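Local coordinates for transcription termination factor FttA (Pyrococcus horikoshii, PDB 3AF6), which probably terminates archaeal transcription by cutting nascent RNA at the exit channel of RNA polymerase, using a two-zinc metallo-beta-lactamase nuclease centre, at residues 190-195 / 206-211; 197-202 / 642-647; 202-207 / 231-236. One frame throughout, in Å; residues are numbered along the deposited sequence.

Contact 1: 190-195 / 206-211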
ATOM      1  N   ARG A 190     -20.960  13.311  -5.767  1.00 33.83           N
ATOM      2  CA  ARG A 190     -20.493  13.150  -7.151  1.00 33.92           C
ATOM      3  C   ARG A 190     -19.064  12.609  -7.165  1.00 34.39           C
ATOM      4  O   ARG A 190     -18.287  12.871  -6.242  1.00 34.67           O
ATOM      5  CB  ARG A 190     -20.470  14.498  -7.888  1.00 33.87           C
ATOM      6  CG  ARG A 190     -21.487  15.521  -7.449  1.00 32.65           C
ATOM      7  CD  ARG A 190     -20.918  16.940  -7.604  1.00 32.53           C
ATOM      8  NE  ARG A 190     -20.880  17.397  -8.985  1.00 30.12           N
ATOM      9  CZ  ARG A 190     -20.164  18.432  -9.417  1.00 31.74           C
ATOM     10  NH1 ARG A 190     -19.404  19.134  -8.581  1.00 26.86           N
ATOM     11  NH2 ARG A 190     -20.222  18.769 -10.698  1.00 32.16           N
ATOM     12  N   ILE A 191     -18.707  11.858  -8.197  1.00 32.59           N
ATOM     13  CA  ILE A 191     -17.336  11.382  -8.276  1.00 33.91           C
ATOM     14  C   ILE A 191     -16.749  11.805  -9.616  1.00 34.53           C
ATOM     15  O   ILE A 191     -17.372  11.640 -10.674  1.00 35.65           O
ATOM     16  CB  ILE A 191     -17.205   9.840  -8.097  1.00 33.13           C
ATOM     17  CG1 ILE A 191     -18.004   9.097  -9.161  1.00 35.33           C
ATOM     18  CG2 ILE A 191     -17.649   9.442  -6.705  1.00 34.29           C
ATOM     19  CD1 ILE A 191     -17.832   7.566  -9.082  1.00 37.83           C
ATOM     20  N   THR A 192     -15.546  12.359  -9.563  1.00 30.88           N
ATOM     21  CA  THR A 192     -14.892  12.821 -10.762  1.00 30.08           C
ATOM     22  C   THR A 192     -13.573  12.118 -10.982  1.00 30.05           C
ATOM     23  O   THR A 192     -12.772  11.993 -10.057  1.00 32.86           O
ATOM     24  CB  THR A 192     -14.643  14.321 -10.667  1.00 29.50           C
ATOM     25  OG1 THR A 192     -15.891  14.973 -10.448  1.00 28.05           O
ATOM     26  CG2 THR A 192     -14.013  14.852 -11.945  1.00 29.56           C
ATOM     27  N   GLY A 193     -13.345  11.653 -12.204  1.00 29.87           N
ATOM     28  CA  GLY A 193     -12.089  10.988 -12.501  1.00 29.68           C
ATOM     29  C   GLY A 193     -11.027  12.008 -12.895  1.00 32.39           C
ATOM     30  O   GLY A 193     -11.176  12.753 -13.877  1.00 31.81           O
ATOM     31  N   LEU A 194      -9.950  12.064 -12.125  1.00 31.85           N
ATOM     32  CA  LEU A 194      -8.873  12.991 -12.431  1.00 31.89           C
ATOM     33  C   LEU A 194      -7.786  12.244 -13.199  1.00 30.62           C
ATOM     34  O   LEU A 194      -6.851  12.852 -13.739  1.00 25.79           O
ATOM     35  CB  LEU A 194      -8.320  13.592 -11.137  1.00 32.56           C
ATOM     36  CG  LEU A 194      -9.359  14.483 -10.444  1.00 34.38           C
ATOM     37  CD1 LEU A 194      -8.806  15.046  -9.140  1.00 32.47           C
ATOM     38  CD2 LEU A 194      -9.746  15.613 -11.396  1.00 31.73           C
ATOM     39  N   GLY A 195      -7.942  10.921 -13.254  1.00 28.96           N
ATOM     40  CA  GLY A 195      -6.989  10.071 -13.942  1.00 31.08           C
ATOM     41  C   GLY A 195      -7.233   8.612 -13.625  1.00 32.28           C
ATOM     42  O   GLY A 195      -7.592   8.259 -12.500  1.00 33.70           O
ATOM     43  N   LEU A 206     -11.850  11.840  -7.372  1.00 32.52           N
ATOM     44  CA  LEU A 206     -12.298  12.846  -6.432  1.00 31.19           C
ATOM     45  C   LEU A 206     -13.743  12.613  -6.058  1.00 30.56           C
ATOM     46  O   LEU A 206     -14.609  12.578  -6.931  1.00 29.98           O
ATOM     47  CB  LEU A 206     -12.149  14.238  -7.049  1.00 29.40           C
ATOM     48  CG  LEU A 206     -12.578  15.428  -6.189  1.00 30.12           C
ATOM     49  CD1 LEU A 206     -11.696  15.525  -4.934  1.00 29.45           C
ATOM     50  CD2 LEU A 206     -12.451  16.697  -7.019  1.00 30.53           C
ATOM     51  N   VAL A 207     -13.999  12.448  -4.762  1.00 30.12           N
ATOM     52  CA  VAL A 207     -15.365  12.236  -4.281  1.00 30.72           C
ATOM     53  C   VAL A 207     -15.858  13.542  -3.690  1.00 30.42           C
ATOM     54  O   VAL A 207     -15.171  14.141  -2.867  1.00 31.06           O
ATOM     55  CB  VAL A 207     -15.444  11.134  -3.185  1.00 29.32           C
ATOM     56  CG1 VAL A 207     -16.872  10.989  -2.710  1.00 24.22           C
ATOM     57  CG2 VAL A 207     -14.937   9.809  -3.734  1.00 25.41           C
ATOM     58  N   GLN A 208     -17.043  13.979  -4.111  1.00 31.76           N
ATOM     59  CA  GLN A 208     -17.610  15.236  -3.629  1.00 34.04           C
ATOM     60  C   GLN A 208     -18.994  15.125  -3.012  1.00 36.24           C
ATOM     61  O   GLN A 208     -19.816  14.292  -3.423  1.00 37.55           O
ATOM     62  CB  GLN A 208     -17.764  16.250  -4.771  1.00 34.97           C
ATOM     63  CG  GLN A 208     -16.615  16.387  -5.735  1.00 37.62           C
ATOM     64  CD  GLN A 208     -17.018  17.193  -6.955  1.00 37.23           C
ATOM     65  OE1 GLN A 208     -17.557  18.285  -6.838  1.00 36.70           O
ATOM     66  NE2 GLN A 208     -16.756  16.651  -8.134  1.00 39.86           N
ATOM     67  N   THR A 209     -19.238  16.005  -2.040  1.00 35.36           N
ATOM     68  CA  THR A 209     -20.539  16.166  -1.394  1.00 34.69           C
ATOM     69  C   THR A 209     -20.565  17.670  -1.111  1.00 34.64           C
ATOM     70  O   THR A 209     -19.543  18.339  -1.247  1.00 33.71           O
ATOM     71  CB  THR A 209     -20.673  15.418  -0.053  1.00 33.59           C
ATOM     72  OG1 THR A 209     -19.851  16.056   0.932  1.00 37.33           O
ATOM     73  CG2 THR A 209     -20.293  13.951  -0.209  1.00 34.00           C
ATOM     74  N   ASP A 210     -21.716  18.211  -0.741  1.00 34.67           N
ATOM     75  CA  ASP A 210     -21.791  19.630  -0.428  1.00 36.11           C
ATOM     76  C   ASP A 210     -21.025  19.941   0.859  1.00 36.12           C
ATOM     77  O   ASP A 210     -20.851  21.101   1.226  1.00 35.24           O
ATOM     78  CB  ASP A 210     -23.247  20.079  -0.269  1.00 37.98           C
ATOM     79  CG  ASP A 210     -24.028  19.240   0.744  1.00 41.00           C
ATOM     80  OD1 ASP A 210     -24.906  19.812   1.425  1.00 43.50           O
ATOM     81  OD2 ASP A 210     -23.792  18.018   0.854  1.00 41.78           O
ATOM     82  N   GLU A 211     -20.546  18.905   1.535  1.00 35.58           N
ATOM     83  CA  GLU A 211     -19.836  19.122   2.781  1.00 36.63           C
ATOM     84  C   GLU A 211     -18.381  18.708   2.759  1.00 36.69           C
ATOM     85  O   GLU A 211     -17.588  19.221   3.541  1.00 35.38           O
ATOM     86  CB  GLU A 211     -20.539  18.372   3.919  1.00 37.60           C
ATOM     87  CG  GLU A 211     -19.961  18.616   5.317  1.00 40.82           C
ATOM     88  CD  GLU A 211     -19.926  20.097   5.699  1.00 42.93           C
ATOM     89  OE1 GLU A 211     -20.771  20.863   5.183  1.00 45.21           O
ATOM     90  OE2 GLU A 211     -19.068  20.493   6.521  1.00 40.75           O
TER
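Arg-190 and Gln-208 cross at a slant on one face of an antiparallel strand pair, and their flat ends are turned steeply to each other, the guanidinium and amide planes 65° apart. Arg-190 NH1 reaches Gln-208 OE1 at 2.7 Å, but the bond is weak because the N-H points well off the oxygen. Gln-208 NE2 lies over one face of the guanidinium and 3.0 Å from Thr-192 OG1. That hydroxyl is set beside its own backbone N (chi1 -57°); beta-branching suits the extended backbone, and the hydroxyl bonds across to Thr-647 OG1 on the next strand. Where the chain turns a corner, Leu-194 CD1 rests on Leu-206 CB, 4.0 Å away, both leucines buried. The other face carries Ile-191 and Val-207, a non-hydrogen-bonded pair whose CG2 methyls touch at 4.0 Å; branched aliphatic residues fit such an extended, buried backbone. The flanking pairs are hydrogen-bonded both ways, with Thr-192 N to Leu-206 O at 2.8 Å. Leu-194 and Gly-195, both opposite Ala-204, form a classic beta bulge, and the whole is an antiparallel beta hairpin in the mixed sheet of the metallo-beta-lactamase fold.

Contact 2: 197-202 / 642-647. With SO4 (sulfate ion), chain D.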
ATOM      1  N   PHE A 197      -9.338   6.788 -15.534  1.00 32.91           N
ATOM      2  CA  PHE A 197     -10.634   6.426 -16.095  1.00 34.88           C
ATOM      3  C   PHE A 197     -10.324   6.158 -17.558  1.00 35.46           C
ATOM      4  O   PHE A 197      -9.628   6.946 -18.193  1.00 37.60           O
ATOM      5  CB  PHE A 197     -11.641   7.574 -15.950  1.00 34.19           C
ATOM      6  CG  PHE A 197     -12.316   7.632 -14.601  1.00 34.44           C
ATOM      7  CD1 PHE A 197     -11.643   7.233 -13.444  1.00 33.69           C
ATOM      8  CD2 PHE A 197     -13.626   8.096 -14.486  1.00 35.75           C
ATOM      9  CE1 PHE A 197     -12.266   7.293 -12.187  1.00 34.77           C
ATOM     10  CE2 PHE A 197     -14.266   8.164 -13.233  1.00 35.48           C
ATOM     11  CZ  PHE A 197     -13.582   7.761 -12.078  1.00 34.29           C
ATOM     12  N   ARG A 198     -10.807   5.035 -18.079  1.00 36.57           N
ATOM     13  CA  ARG A 198     -10.563   4.650 -19.471  1.00 38.07           C
ATOM     14  C   ARG A 198      -9.074   4.579 -19.817  1.00 36.73           C
ATOM     15  O   ARG A 198      -8.685   4.712 -20.975  1.00 34.74           O
ATOM     16  CB  ARG A 198     -11.275   5.605 -20.437  1.00 38.92           C
ATOM     17  CG  ARG A 198     -12.722   5.223 -20.732  1.00 45.26           C
ATOM     18  CD  ARG A 198     -13.326   6.106 -21.826  1.00 50.07           C
ATOM     19  NE  ARG A 198     -14.777   5.966 -21.916  1.00 56.24           N
ATOM     20  CZ  ARG A 198     -15.406   5.024 -22.616  1.00 60.73           C
ATOM     21  NH1 ARG A 198     -14.706   4.128 -23.310  1.00 61.68           N
ATOM     22  NH2 ARG A 198     -16.736   4.967 -22.605  1.00 60.04           N
ATOM     23  N   GLU A 199      -8.249   4.354 -18.803  1.00 36.07           N
ATOM     24  CA  GLU A 199      -6.812   4.257 -19.001  1.00 37.35           C
ATOM     25  C   GLU A 199      -6.208   3.541 -17.792  1.00 38.44           C
ATOM     26  O   GLU A 199      -6.844   3.424 -16.753  1.00 38.32           O
ATOM     27  CB  GLU A 199      -6.204   5.665 -19.144  1.00 35.37           C
ATOM     28  CG  GLU A 199      -5.725   6.301 -17.830  1.00 38.71           C
ATOM     29  CD  GLU A 199      -5.495   7.814 -17.910  1.00 39.63           C
ATOM     30  OE1 GLU A 199      -4.919   8.309 -18.902  1.00 39.80           O
ATOM     31  OE2 GLU A 199      -5.883   8.517 -16.956  1.00 42.68           O
ATOM     32  N   VAL A 200      -4.993   3.033 -17.949  1.00 40.50           N
ATOM     33  CA  VAL A 200      -4.284   2.391 -16.849  1.00 42.42           C
ATOM     34  C   VAL A 200      -3.317   3.484 -16.396  1.00 43.74           C
ATOM     35  O   VAL A 200      -2.757   4.204 -17.227  1.00 46.39           O
ATOM     36  CB  VAL A 200      -3.467   1.170 -17.340  1.00 44.17           C
ATOM     37  CG1 VAL A 200      -2.469   0.756 -16.282  1.00 44.27           C
ATOM     38  CG2 VAL A 200      -4.394   0.004 -17.662  1.00 42.50           C
ATOM     39  N   GLY A 201      -3.128   3.658 -15.097  1.00 42.69           N
ATOM     40  CA  GLY A 201      -2.189   4.693 -14.692  1.00 39.52           C
ATOM     41  C   GLY A 201      -2.763   5.992 -14.157  1.00 36.42           C
ATOM     42  O   GLY A 201      -3.883   6.388 -14.481  1.00 35.47           O
ATOM     43  N   ARG A 202      -1.953   6.650 -13.328  1.00 34.30           N
ATOM     44  CA  ARG A 202      -2.293   7.907 -12.677  1.00 32.08           C
ATOM     45  C   ARG A 202      -3.694   7.939 -12.066  1.00 31.02           C
ATOM     46  O   ARG A 202      -4.373   8.969 -12.124  1.00 30.29           O
ATOM     47  CB  ARG A 202      -2.102   9.093 -13.641  1.00 30.73           C
ATOM     48  CG  ARG A 202      -3.016   9.095 -14.856  1.00 31.80           C
ATOM     49  CD  ARG A 202      -2.973  10.416 -15.579  1.00 28.00           C
ATOM     50  NE  ARG A 202      -3.710  10.337 -16.833  1.00 32.70           N
ATOM     51  CZ  ARG A 202      -3.855  11.348 -17.688  1.00 32.18           C
ATOM     52  NH1 ARG A 202      -3.311  12.527 -17.423  1.00 31.62           N
ATOM     53  NH2 ARG A 202      -4.545  11.176 -18.808  1.00 29.52           N
ATOM     54  N   PRO A 642     -16.752   5.692 -17.553  1.00 37.50           N
ATOM     55  CA  PRO A 642     -16.491   7.124 -17.678  1.00 38.62           C
ATOM     56  C   PRO A 642     -15.086   7.480 -18.139  1.00 39.27           C
ATOM     57  O   PRO A 642     -14.154   6.681 -18.003  1.00 39.94           O
ATOM     58  CB  PRO A 642     -16.778   7.630 -16.273  1.00 39.05           C
ATOM     59  CG  PRO A 642     -16.237   6.523 -15.446  1.00 37.93           C
ATOM     60  CD  PRO A 642     -16.783   5.298 -16.134  1.00 37.30           C
ATOM     61  N   ASN A 643     -14.955   8.687 -18.688  1.00 38.39           N
ATOM     62  CA  ASN A 643     -13.675   9.221 -19.150  1.00 37.77           C
ATOM     63  C   ASN A 643     -13.161  10.135 -18.045  1.00 35.65           C
ATOM     64  O   ASN A 643     -13.940  10.545 -17.191  1.00 35.78           O
ATOM     65  CB  ASN A 643     -13.882  10.054 -20.404  1.00 40.89           C
ATOM     66  CG  ASN A 643     -13.622   9.281 -21.659  1.00 46.34           C
ATOM     67  OD1 ASN A 643     -12.479   8.905 -21.938  1.00 50.59           O
ATOM     68  ND2 ASN A 643     -14.676   9.035 -22.437  1.00 47.26           N
ATOM     69  N   ASN A 644     -11.866  10.448 -18.033  1.00 32.39           N
ATOM     70  CA  ASN A 644     -11.378  11.366 -17.007  1.00 32.14           C
ATOM     71  C   ASN A 644     -12.123  12.681 -17.256  1.00 31.19           C
ATOM     72  O   ASN A 644     -12.444  12.997 -18.400  1.00 29.98           O
ATOM     73  CB  ASN A 644      -9.863  11.621 -17.123  1.00 31.71           C
ATOM     74  CG  ASN A 644      -9.022  10.372 -16.866  1.00 30.74           C
ATOM     75  OD1 ASN A 644      -9.328   9.568 -15.985  1.00 30.61           O
ATOM     76  ND2 ASN A 644      -7.945  10.221 -17.623  1.00 26.68           N
ATOM     77  N   LEU A 645     -12.406  13.425 -16.189  1.00 29.43           N
ATOM     78  CA  LEU A 645     -13.098  14.710 -16.273  1.00 30.60           C
ATOM     79  C   LEU A 645     -14.598  14.557 -16.441  1.00 32.55           C
ATOM     80  O   LEU A 645     -15.322  15.551 -16.599  1.00 33.42           O
ATOM     81  CB  LEU A 645     -12.514  15.596 -17.387  1.00 27.90           C
ATOM     82  CG  LEU A 645     -11.004  15.814 -17.210  1.00 29.29           C
ATOM     83  CD1 LEU A 645     -10.442  16.644 -18.346  1.00 31.21           C
ATOM     84  CD2 LEU A 645     -10.742  16.476 -15.869  1.00 24.35           C
ATOM     85  N   ASP A 646     -15.063  13.310 -16.425  1.00 31.56           N
ATOM     86  CA  ASP A 646     -16.498  13.038 -16.454  1.00 30.50           C
ATOM     87  C   ASP A 646     -16.830  13.115 -14.962  1.00 31.29           C
ATOM     88  O   ASP A 646     -15.987  12.767 -14.122  1.00 31.19           O
ATOM     89  CB  ASP A 646     -16.782  11.609 -16.909  1.00 31.34           C
ATOM     90  CG  ASP A 646     -17.234  11.510 -18.349  1.00 33.60           C
ATOM     91  OD1 ASP A 646     -17.134  10.396 -18.898  1.00 36.05           O
ATOM     92  OD2 ASP A 646     -17.700  12.510 -18.933  1.00 35.55           O
ATOM     93  N   THR A 647     -18.017  13.596 -14.614  1.00 31.73           N
ATOM     94  CA  THR A 647     -18.417  13.624 -13.209  1.00 32.42           C
ATOM     95  C   THR A 647     -19.776  12.947 -13.126  1.00 33.53           C
ATOM     96  O   THR A 647     -20.703  13.322 -13.836  1.00 34.46           O
ATOM     97  CB  THR A 647     -18.549  15.050 -12.632  1.00 32.09           C
ATOM     98  OG1 THR A 647     -17.278  15.704 -12.667  1.00 33.12           O
ATOM     99  CG2 THR A 647     -19.032  14.990 -11.177  1.00 28.91           C
TER
HETATM  100  S   SO4 D 652      -7.427  12.532 -20.123  1.00 55.35           S
HETATM  101  O1  SO4 D 652      -6.885  13.719 -20.814  1.00 62.09           O
HETATM  102  O2  SO4 D 652      -6.758  12.376 -18.830  1.00 59.29           O
HETATM  103  O3  SO4 D 652      -8.867  12.701 -19.918  1.00 59.39           O
HETATM  104  O4  SO4 D 652      -7.192  11.331 -20.941  1.00 62.37           O
HETATM  105  O   HOH W   1     -13.247   4.230 -16.889  1.00 43.51           O
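Asn-644 and Phe-197 meet through a hydrogen bond from the backbone: Phe-197 N donates to Asn-644 OD1 at 2.8 Å, tilted 24° from the amide's carbonyl plane. The other end of the same amide donates twice, from ND2 to Glu-199 OE2 (2.8 Å) and to O2 of a sulfate (2.7 Å) that probably comes from the crystallisation liquor. Asparagine suits this place because one short side chain both accepts and donates, and three bonds fix its rotation. Asn-643 N bonds Asp-646 OD1 at 2.8 Å, bracing the type II turn 643-646. One water joins Arg-198 N to Pro-642 O, at 2.8 Å from each. Among the charged groups, Arg-202 grips Glu-199 side-on, NE to OE2 and NH2 to OE1, the latter bond on the syn lone pair, while its NH1 bonds Phe-232 O. Arg-202 NE and Asn-644 ND2 come to OE2 from opposite faces of the carboxylate, which also takes the backbone N of Gly-196; so many donors would be expected to stabilise its negative charge. The loop between strands 189-193 and 204-209 thus meets the one between strands 638-640 and 647-649, with Phe-197 reaching Val-617 on strand 613-617 and Leu-205 on strand 204-209.

Contact 3: 202-207 / 231-236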
ATOM      1  N   ARG A 202      -1.953   6.650 -13.328  1.00 34.30           N
ATOM      2  CA  ARG A 202      -2.293   7.907 -12.677  1.00 32.08           C
ATOM      3  C   ARG A 202      -3.694   7.939 -12.066  1.00 31.02           C
ATOM      4  O   ARG A 202      -4.373   8.969 -12.124  1.00 30.29           O
ATOM      5  CB  ARG A 202      -2.102   9.093 -13.641  1.00 30.73           C
ATOM      6  CG  ARG A 202      -3.016   9.095 -14.856  1.00 31.80           C
ATOM      7  CD  ARG A 202      -2.973  10.416 -15.579  1.00 28.00           C
ATOM      8  NE  ARG A 202      -3.710  10.337 -16.833  1.00 32.70           N
ATOM      9  CZ  ARG A 202      -3.855  11.348 -17.688  1.00 32.18           C
ATOM     10  NH1 ARG A 202      -3.311  12.527 -17.423  1.00 31.62           N
ATOM     11  NH2 ARG A 202      -4.545  11.176 -18.808  1.00 29.52           N
ATOM     12  N   SER A 203      -4.101   6.817 -11.465  1.00 29.45           N
ATOM     13  CA  SER A 203      -5.410   6.689 -10.818  1.00 28.60           C
ATOM     14  C   SER A 203      -5.605   7.844  -9.862  1.00 27.90           C
ATOM     15  O   SER A 203      -4.709   8.164  -9.072  1.00 30.27           O
ATOM     16  CB  SER A 203      -5.509   5.371 -10.020  1.00 29.38           C
ATOM     17  OG  SER A 203      -5.905   4.281 -10.830  1.00 28.71           O
ATOM     18  N   ALA A 204      -6.778   8.457  -9.914  1.00 25.54           N
ATOM     19  CA  ALA A 204      -7.077   9.592  -9.058  1.00 27.24           C
ATOM     20  C   ALA A 204      -8.567   9.863  -9.190  1.00 30.27           C
ATOM     21  O   ALA A 204      -9.046  10.254 -10.255  1.00 31.24           O
ATOM     22  CB  ALA A 204      -6.270  10.811  -9.507  1.00 27.92           C
ATOM     23  N   LEU A 205      -9.296   9.661  -8.099  1.00 32.16           N
ATOM     24  CA  LEU A 205     -10.739   9.831  -8.104  1.00 33.58           C
ATOM     25  C   LEU A 205     -11.162  10.772  -6.984  1.00 34.61           C
ATOM     26  O   LEU A 205     -10.861  10.545  -5.805  1.00 34.98           O
ATOM     27  CB  LEU A 205     -11.392   8.456  -7.963  1.00 33.78           C
ATOM     28  CG  LEU A 205     -12.899   8.252  -8.000  1.00 36.82           C
ATOM     29  CD1 LEU A 205     -13.173   6.817  -8.399  1.00 37.47           C
ATOM     30  CD2 LEU A 205     -13.514   8.545  -6.640  1.00 38.41           C
ATOM     31  N   LEU A 206     -11.850  11.840  -7.372  1.00 32.52           N
ATOM     32  CA  LEU A 206     -12.298  12.846  -6.432  1.00 31.19           C
ATOM     33  C   LEU A 206     -13.743  12.613  -6.058  1.00 30.56           C
ATOM     34  O   LEU A 206     -14.609  12.578  -6.931  1.00 29.98           O
ATOM     35  CB  LEU A 206     -12.149  14.238  -7.049  1.00 29.40           C
ATOM     36  CG  LEU A 206     -12.578  15.428  -6.189  1.00 30.12           C
ATOM     37  CD1 LEU A 206     -11.696  15.525  -4.934  1.00 29.45           C
ATOM     38  CD2 LEU A 206     -12.451  16.697  -7.019  1.00 30.53           C
ATOM     39  N   VAL A 207     -13.999  12.448  -4.762  1.00 30.12           N
ATOM     40  CA  VAL A 207     -15.365  12.236  -4.281  1.00 30.72           C
ATOM     41  C   VAL A 207     -15.858  13.542  -3.690  1.00 30.42           C
ATOM     42  O   VAL A 207     -15.171  14.141  -2.867  1.00 31.06           O
ATOM     43  CB  VAL A 207     -15.444  11.134  -3.185  1.00 29.32           C
ATOM     44  CG1 VAL A 207     -16.872  10.989  -2.710  1.00 24.22           C
ATOM     45  CG2 VAL A 207     -14.937   9.809  -3.734  1.00 25.41           C
ATOM     46  N   ALA A 231       0.997  12.152 -17.988  1.00 40.56           N
ATOM     47  CA  ALA A 231       1.576  11.499 -16.820  1.00 39.06           C
ATOM     48  C   ALA A 231       0.972  11.850 -15.473  1.00 38.76           C
ATOM     49  O   ALA A 231       1.103  11.076 -14.517  1.00 38.02           O
ATOM     50  CB  ALA A 231       3.076  11.778 -16.769  1.00 40.73           C
ATOM     51  N   PHE A 232       0.335  13.012 -15.374  1.00 37.37           N
ATOM     52  CA  PHE A 232      -0.241  13.424 -14.101  1.00 37.28           C
ATOM     53  C   PHE A 232      -1.745  13.479 -14.086  1.00 35.82           C
ATOM     54  O   PHE A 232      -2.389  13.590 -15.125  1.00 38.12           O
ATOM     55  CB  PHE A 232       0.219  14.830 -13.696  1.00 39.15           C
ATOM     56  CG  PHE A 232       1.697  15.037 -13.712  1.00 41.67           C
ATOM     57  CD1 PHE A 232       2.576  13.964 -13.631  1.00 41.02           C
ATOM     58  CD2 PHE A 232       2.211  16.334 -13.767  1.00 42.35           C
ATOM     59  CE1 PHE A 232       3.938  14.170 -13.601  1.00 43.59           C
ATOM     60  CE2 PHE A 232       3.574  16.558 -13.736  1.00 43.48           C
ATOM     61  CZ  PHE A 232       4.446  15.474 -13.653  1.00 45.39           C
ATOM     62  N   PRO A 233      -2.328  13.397 -12.889  1.00 33.53           N
ATOM     63  CA  PRO A 233      -3.780  13.471 -12.732  1.00 32.79           C
ATOM     64  C   PRO A 233      -4.129  14.896 -13.188  1.00 31.71           C
ATOM     65  O   PRO A 233      -3.285  15.789 -13.144  1.00 29.60           O
ATOM     66  CB  PRO A 233      -3.969  13.300 -11.229  1.00 30.28           C
ATOM     67  CG  PRO A 233      -2.881  12.368 -10.879  1.00 34.01           C
ATOM     68  CD  PRO A 233      -1.694  12.912 -11.653  1.00 32.45           C
ATOM     69  N   HIS A 234      -5.361  15.114 -13.620  1.00 32.48           N
ATOM     70  CA  HIS A 234      -5.763  16.433 -14.083  1.00 31.24           C
ATOM     71  C   HIS A 234      -5.797  17.539 -13.044  1.00 32.12           C
ATOM     72  O   HIS A 234      -6.812  17.750 -12.385  1.00 32.31           O
ATOM     73  CB  HIS A 234      -7.119  16.356 -14.761  1.00 30.61           C
ATOM     74  CG  HIS A 234      -7.046  15.903 -16.176  1.00 32.57           C
ATOM     75  ND1 HIS A 234      -6.671  16.742 -17.202  1.00 33.62           N
ATOM     76  CD2 HIS A 234      -7.259  14.692 -16.738  1.00 32.71           C
ATOM     77  CE1 HIS A 234      -6.659  16.068 -18.336  1.00 32.57           C
ATOM     78  NE2 HIS A 234      -7.012  14.821 -18.080  1.00 31.37           N
ATOM     79  N   PHE A 235      -4.681  18.250 -12.921  1.00 33.11           N
ATOM     80  CA  PHE A 235      -4.575  19.384 -12.005  1.00 32.83           C
ATOM     81  C   PHE A 235      -5.365  20.516 -12.633  1.00 32.62           C
ATOM     82  O   PHE A 235      -5.726  21.485 -11.963  1.00 31.52           O
ATOM     83  CB  PHE A 235      -3.121  19.839 -11.869  1.00 31.19           C
ATOM     84  CG  PHE A 235      -2.342  19.094 -10.833  1.00 29.54           C
ATOM     85  CD1 PHE A 235      -2.428  19.451  -9.494  1.00 28.24           C
ATOM     86  CD2 PHE A 235      -1.488  18.061 -11.198  1.00 27.85           C
ATOM     87  CE1 PHE A 235      -1.663  18.792  -8.529  1.00 28.41           C
ATOM     88  CE2 PHE A 235      -0.722  17.397 -10.234  1.00 28.58           C
ATOM     89  CZ  PHE A 235      -0.810  17.766  -8.904  1.00 25.34           C
ATOM     90  N   ASP A 236      -5.618  20.381 -13.934  1.00 32.26           N
ATOM     91  CA  ASP A 236      -6.351  21.396 -14.666  1.00 33.67           C
ATOM     92  C   ASP A 236      -7.872  21.246 -14.597  1.00 33.51           C
ATOM     93  O   ASP A 236      -8.587  21.756 -15.453  1.00 36.96           O
ATOM     94  CB  ASP A 236      -5.873  21.450 -16.131  1.00 33.18           C
ATOM     95  CG  ASP A 236      -6.132  20.161 -16.887  1.00 37.47           C
ATOM     96  OD1 ASP A 236      -6.426  19.138 -16.230  1.00 38.63           O
ATOM     97  OD2 ASP A 236      -6.024  20.165 -18.139  1.00 37.06           O
TER
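Arg-202 and Phe-232 join the loop leading into strand 204-209 of the metallo-beta-lactamase fold to the loop that leaves helix 228-231. Arg-202 NH1 donates to Phe-232 O at 2.7 Å, with an N-H...O angle of 151°; the oxygen sits at the edge of the guanidinium, close to its plane, while the donor is tilted from the carbonyl plane. CG lies between the backbone N and the carbonyl carbon (chi1 64°), and the chain then runs straight to NE, passing Phe-232 O with CD 3.3 Å away. A long arginine with several N-H groups suits this buried spot, since NH1 also serves Tyr-229 O. Beside it, Ala-204 CB packs on Pro-233 CB at 3.8 Å: a methyl small enough to let the loop lie close, against a proline with no N-H to satisfy. In the next shell, the backbone of Ala-204 is bonded to Leu-194 and Gly-195, and Leu-194 also to His-234, so the bulge at Leu-194 and Gly-195 bonds to both segments. His-234 meets the ring of Tyr-229, the planes about 75° apart. Its own ring is fixed in turn where ND1 donates to Asp-236 OD1 on its syn lone pair, at 2.6 Å and almost exactly in the imidazole plane.

Overall arrangement
Contacts 1 and 3 are buried and both use strand 204-209, contact 1 along its flank and contact 3 at its beginning, whereas contact 2 is partly buried and joins loops from distant parts of the sequence. Their chemistry follows: backbone bonds with one aliphatic and one largely polar face in contact 1, charged and amide groups round a sulfate in contact 2, and one arginine-to-carbonyl bond with small apolar packing in contact 3. Arg-202 belongs to contacts 2 and 3, its side chain about 9 Å from a zinc ion. Contact 1 meets contact 2 through Gly-193 O and Leu-645 N, and contact 3 through Leu-194 O and His-234 N, both probable hydrogen bonds.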